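Side-chain contacts in ferric vibriobactin ABC transporter, periplasmic ferric vibriobactin-binding protein (PDB 3R5T), which binds ferric vibriobactin, an iron-siderophore complex, in the periplasm of Vibrio cholerae and probably delivers it to an ABC transporter for iron uptake: residues Ala178-Lys181 / Ala182-His186; Pro253-Arg257 / Lys258-Gly262. All coordinates share one frame; numbering follows the deposited sequence.

Contact 1. Residues Ala178-Lys181 / Ala182-His186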
loop_
_atom_site.group_PDB
_atom_site.type_symbol
_atom_site.label_atom_id
_atom_site.label_comp_id
_atom_site.label_asym_id
_atom_site.label_seq_id
_atom_site.Cartn_x
_atom_site.Cartn_y
_atom_site.Cartn_z
ATOM N N ALA A 178 -2.843 -12.260 -9.443
ATOM C CA ALA A 178 -2.236 -12.265 -8.110
ATOM C C ALA A 178 -3.258 -12.233 -6.993
ATOM O O ALA A 178 -4.370 -11.727 -7.168
ATOM C CB ALA A 178 -1.230 -11.124 -7.957
ATOM N N VAL A 179 -2.874 -12.788 -5.842
ATOM C CA VAL A 179 -3.773 -12.882 -4.701
ATOM C C VAL A 179 -3.057 -12.429 -3.423
ATOM O O VAL A 179 -1.945 -12.871 -3.132
ATOM C CB VAL A 179 -4.285 -14.329 -4.524
ATOM C CG1 VAL A 179 -5.237 -14.426 -3.333
ATOM C CG2 VAL A 179 -4.960 -14.844 -5.807
ATOM N N ALA A 180 -3.710 -11.576 -2.646
ATOM C CA ALA A 180 -3.068 -11.026 -1.443
ATOM C C ALA A 180 -2.684 -12.072 -0.401
ATOM O O ALA A 180 -3.435 -13.016 -0.136
ATOM C CB ALA A 180 -3.948 -9.927 -0.771
ATOM N N LYS A 181 -1.518 -11.865 0.206
ATOM C CA LYS A 181 -0.993 -12.741 1.250
ATOM C C LYS A 181 -1.223 -12.118 2.620
ATOM O O LYS A 181 -1.467 -10.912 2.731
ATOM C CB LYS A 181 0.499 -13.014 1.009
ATOM C CG LYS A 181 0.755 -13.836 -0.256
ATOM C CD LYS A 181 2.231 -13.925 -0.611
ATOM C CE LYS A 181 3.053 -14.415 0.557
ATOM N NZ LYS A 181 4.421 -14.783 0.106
ATOM N N ALA A 182 -1.159 -12.952 3.660
ATOM C CA ALA A 182 -1.512 -12.536 5.023
ATOM C C ALA A 182 -0.779 -11.306 5.539
ATOM O O ALA A 182 -1.364 -10.509 6.254
ATOM C CB ALA A 182 -1.314 -13.708 5.979
ATOM N N GLN A 183 0.489 -11.160 5.193
ATOM C CA GLN A 183 1.282 -10.041 5.705
ATOM C C GLN A 183 1.107 -8.754 4.901
ATOM O O GLN A 183 1.658 -7.708 5.255
ATOM C CB GLN A 183 2.765 -10.419 5.747
ATOM C CG GLN A 183 3.053 -11.615 6.638
ATOM C CD GLN A 183 4.330 -12.334 6.265
ATOM O OE1 GLN A 183 4.467 -13.542 6.493
ATOM N NE2 GLN A 183 5.274 -11.602 5.686
ATOM N N SER A 184 0.358 -8.823 3.801
ATOM C CA SER A 184 0.174 -7.636 2.957
ATOM C C SER A 184 -0.580 -6.530 3.680
ATOM O O SER A 184 -1.434 -6.788 4.557
ATOM C CB SER A 184 -0.556 -8.001 1.656
ATOM O OG SER A 184 -1.925 -8.317 1.878
ATOM N N ALA A 185 -0.272 -5.294 3.308
ATOM C CA ALA A 185 -1.008 -4.162 3.855
ATOM C C ALA A 185 -2.505 -4.304 3.577
ATOM O O ALA A 185 -3.335 -3.937 4.419
ATOM C CB ALA A 185 -0.465 -2.855 3.349
ATOM N N HIS A 186 -2.846 -4.871 2.425
ATOM C CA HIS A 186 -4.243 -5.057 2.057
ATOM C C HIS A 186 -4.957 -6.045 2.975
ATOM O O HIS A 186 -6.045 -5.767 3.456
ATOM C CB HIS A 186 -4.342 -5.581 0.621
ATOM C CG HIS A 186 -3.928 -4.601 -0.423
ATOM N ND1 HIS A 186 -2.608 -4.355 -0.727
ATOM C CD2 HIS A 186 -4.663 -3.874 -1.296
ATOM C CE1 HIS A 186 -2.546 -3.488 -1.730
ATOM N NE2 HIS A 186 -3.780 -3.170 -2.083
#
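Ser184 meets Lys181 across a tight bend, and its side chain can be followed outward atom by atom. CB already lies close to the acceptor, 3.2 Å from Lys181 O. With chi1 at 71°, OG is wedged among the backbone atoms of its own residue, which folds the hydroxyl back toward the strand end. There OG donates to Lys181 O over 2.8 Å, lying in the carbonyl plane with a C=O...O angle of 157°. The same OG lies 3.7 Å from Ala180 CB, a van der Waals contact with the last strand residue, and it also accepts from Ala187 N.

Lys181 O is gripped twice within this bend. Besides the hydroxyl, Ser184 N donates to it over 3.0 Å, but from above the carbonyl plane, 50° out of it. This backbone bond closes the type I beta turn from Lys181 to Ser184, and the two donors together fix the peptide at the turn's start. The Lys181 side chain leaves the bend, and its NZ is hydrogen-bonded to His211 O.

With a hydroxyl that accepts the N-H of Ala187, Ser184 is the N-cap of helix 185-192. The arrangement is a strand-turn-helix connection with a serine N-cap, leading from strand 177-180 of the mixed sheet, where the side chain of Ala180 lies about 8 Å from the bound vibriobactin.

Contact 2. Residues Pro253-Arg257 / Lys258-Gly262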
loop_
_atom_site.group_PDB
_atom_site.type_symbol
_atom_site.label_atom_id
_atom_site.label_comp_id
_atom_site.label_asym_id
_atom_site.label_seq_id
_atom_site.Cartn_x
_atom_site.Cartn_y
_atom_site.Cartn_z
ATOM N N PRO A 253 -17.045 -19.679 -5.353
ATOM C CA PRO A 253 -18.056 -19.408 -4.331
ATOM C C PRO A 253 -18.470 -17.938 -4.270
ATOM O O PRO A 253 -19.658 -17.645 -4.112
ATOM C CB PRO A 253 -17.367 -19.840 -3.029
ATOM C CG PRO A 253 -16.368 -20.872 -3.466
ATOM C CD PRO A 253 -15.896 -20.436 -4.825
ATOM N N SER A 254 -17.513 -17.022 -4.420
ATOM C CA SER A 254 -17.832 -15.601 -4.350
ATOM C C SER A 254 -18.689 -15.132 -5.531
ATOM O O SER A 254 -19.551 -14.266 -5.375
ATOM C CB SER A 254 -16.551 -14.778 -4.224
ATOM O OG SER A 254 -15.678 -15.042 -5.312
ATOM N N ILE A 255 -18.449 -15.704 -6.709
ATOM C CA ILE A 255 -19.286 -15.435 -7.882
ATOM C C ILE A 255 -20.673 -16.086 -7.766
ATOM O O ILE A 255 -21.686 -15.460 -8.068
ATOM C CB ILE A 255 -18.572 -15.837 -9.193
ATOM C CG1 ILE A 255 -17.410 -14.878 -9.459
ATOM C CG2 ILE A 255 -19.541 -15.812 -10.354
ATOM C CD1 ILE A 255 -16.562 -15.266 -10.666
ATOM N N GLN A 256 -20.722 -17.329 -7.301
ATOM C CA GLN A 256 -22.004 -17.987 -7.074
ATOM C C GLN A 256 -22.880 -17.174 -6.120
ATOM O O GLN A 256 -24.085 -17.035 -6.336
ATOM C CB GLN A 256 -21.789 -19.403 -6.542
ATOM C CG GLN A 256 -21.195 -20.344 -7.580
ATOM C CD GLN A 256 -20.877 -21.715 -7.012
ATOM O OE1 GLN A 256 -20.421 -21.839 -5.876
ATOM N NE2 GLN A 256 -21.110 -22.754 -7.808
ATOM N N ARG A 257 -22.269 -16.615 -5.080
ATOM C CA ARG A 257 -23.011 -15.827 -4.100
ATOM C C ARG A 257 -23.116 -14.352 -4.482
ATOM O O ARG A 257 -23.698 -13.555 -3.741
ATOM C CB ARG A 257 -22.379 -15.956 -2.716
ATOM C CG ARG A 257 -22.302 -17.381 -2.196
ATOM C CD ARG A 257 -21.408 -17.458 -0.964
ATOM N NE ARG A 257 -21.478 -18.765 -0.313
ATOM C CZ ARG A 257 -20.901 -19.865 -0.787
ATOM N NH1 ARG A 257 -20.219 -19.822 -1.924
ATOM N NH2 ARG A 257 -21.012 -21.010 -0.128
ATOM N N LYS A 258 -22.559 -13.995 -5.636
ATOM C CA LYS A 258 -22.541 -12.608 -6.077
ATOM C C LYS A 258 -22.011 -11.722 -4.953
ATOM O O LYS A 258 -22.633 -10.736 -4.550
ATOM C CB LYS A 258 -23.924 -12.154 -6.550
ATOM C CG LYS A 258 -24.308 -12.700 -7.920
ATOM C CD LYS A 258 -25.599 -12.075 -8.425
ATOM C CE LYS A 258 -25.983 -12.641 -9.778
ATOM N NZ LYS A 258 -26.164 -14.118 -9.715
ATOM N N GLN A 259 -20.856 -12.107 -4.430
ATOM C CA GLN A 259 -20.177 -11.301 -3.437
ATOM C C GLN A 259 -18.783 -10.968 -3.939
ATOM O O GLN A 259 -17.770 -11.299 -3.316
ATOM C CB GLN A 259 -20.171 -12.004 -2.075
ATOM C CG GLN A 259 -21.558 -11.955 -1.411
ATOM C CD GLN A 259 -21.746 -12.902 -0.232
ATOM O OE1 GLN A 259 -22.823 -12.938 0.362
ATOM N NE2 GLN A 259 -20.727 -13.682 0.095
ATOM N N VAL A 260 -18.751 -10.316 -5.102
ATOM C CA VAL A 260 -17.524 -9.820 -5.697
ATOM C C VAL A 260 -17.609 -8.304 -5.720
ATOM O O VAL A 260 -18.520 -7.740 -6.330
ATOM C CB VAL A 260 -17.360 -10.302 -7.148
ATOM C CG1 VAL A 260 -16.096 -9.709 -7.753
ATOM C CG2 VAL A 260 -17.319 -11.812 -7.209
ATOM N N TYR A 261 -16.653 -7.655 -5.063
ATOM C CA TYR A 261 -16.696 -6.216 -4.862
ATOM C C TYR A 261 -15.383 -5.569 -5.272
ATOM O O TYR A 261 -14.312 -6.169 -5.149
ATOM C CB TYR A 261 -16.980 -5.907 -3.382
ATOM C CG TYR A 261 -18.170 -6.664 -2.825
ATOM C CD1 TYR A 261 -19.467 -6.347 -3.220
ATOM C CD2 TYR A 261 -17.994 -7.709 -1.923
ATOM C CE1 TYR A 261 -20.554 -7.043 -2.723
ATOM C CE2 TYR A 261 -19.070 -8.405 -1.424
ATOM C CZ TYR A 261 -20.347 -8.069 -1.821
ATOM O OH TYR A 261 -21.422 -8.768 -1.318
ATOM N N GLY A 262 -15.460 -4.348 -5.784
ATOM C CA GLY A 262 -14.248 -3.577 -5.972
ATOM C C GLY A 262 -13.786 -2.988 -4.659
ATOM O O GLY A 262 -14.575 -2.470 -3.872
#
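Backbone hydrogen bonds carry most of the contact between Ser254, Ile255 and the residues that follow their helix. Gln259 N donates to Ser254 O over 2.7 Å, nearly in line with the carbonyl (C=O...N 161°), whereas Lys258 N reaches Ile255 O over 3.0 Å from well above the carbonyl plane. With the positive phi of Lys258, these bonds define a Schellman motif ending helix 253-256.

One side-chain hydrogen bond joins them: the Arg257 chain runs extended from CG to NE, then turns at chi4 (75°), bringing NH1 back to Pro253 O at 3.1 Å. The acceptor lies in the guanidinium plane, but NH1 comes from above the carbonyl plane (C=O...N 96°). Arg257 N reaches this oxygen from the other face.

Apolar contact pairs Ile255 and Val260 side by side, Ile255 CG1 3.8 Å from Val260 CG2; Phe243 touches both. The Gln259 amide passes across the Arg257 chain, NE2 4.0 Å from both Arg257 CB and CD, its plane turned 42° from the guanidinium; NE2 is hydrogen-bonded to Glu228 O.

The carbonyls of this one-turn helix are thus satisfied: Ser254 O and Ile255 O by N-H groups from beyond it, Pro253 O by a backbone N-H and the guanidinium.

Overall arrangement
Both contacts serve the same five-stranded mixed sheet, at opposite kinds of junction: contact 1 leads out of strand 177-180 into a helix, whereas contact 2 leads from a helix into the outermost strand 260-264. Each is partly buried, but contact 1 has its centre about 10 Å from that of the chain, near the siderophore, and contact 2 about 24 Å away. Their centres lie about 19 Å apart and the nearest atoms about 10 Å, so the two do not touch. Their chemistry differs: a serine hydroxyl caps a helix start in 182-186, while in 253-262 Schellman backbone N-H groups close a helix end, a guanidinium binds within the turn, and only there do apolar side chains pair across the junction.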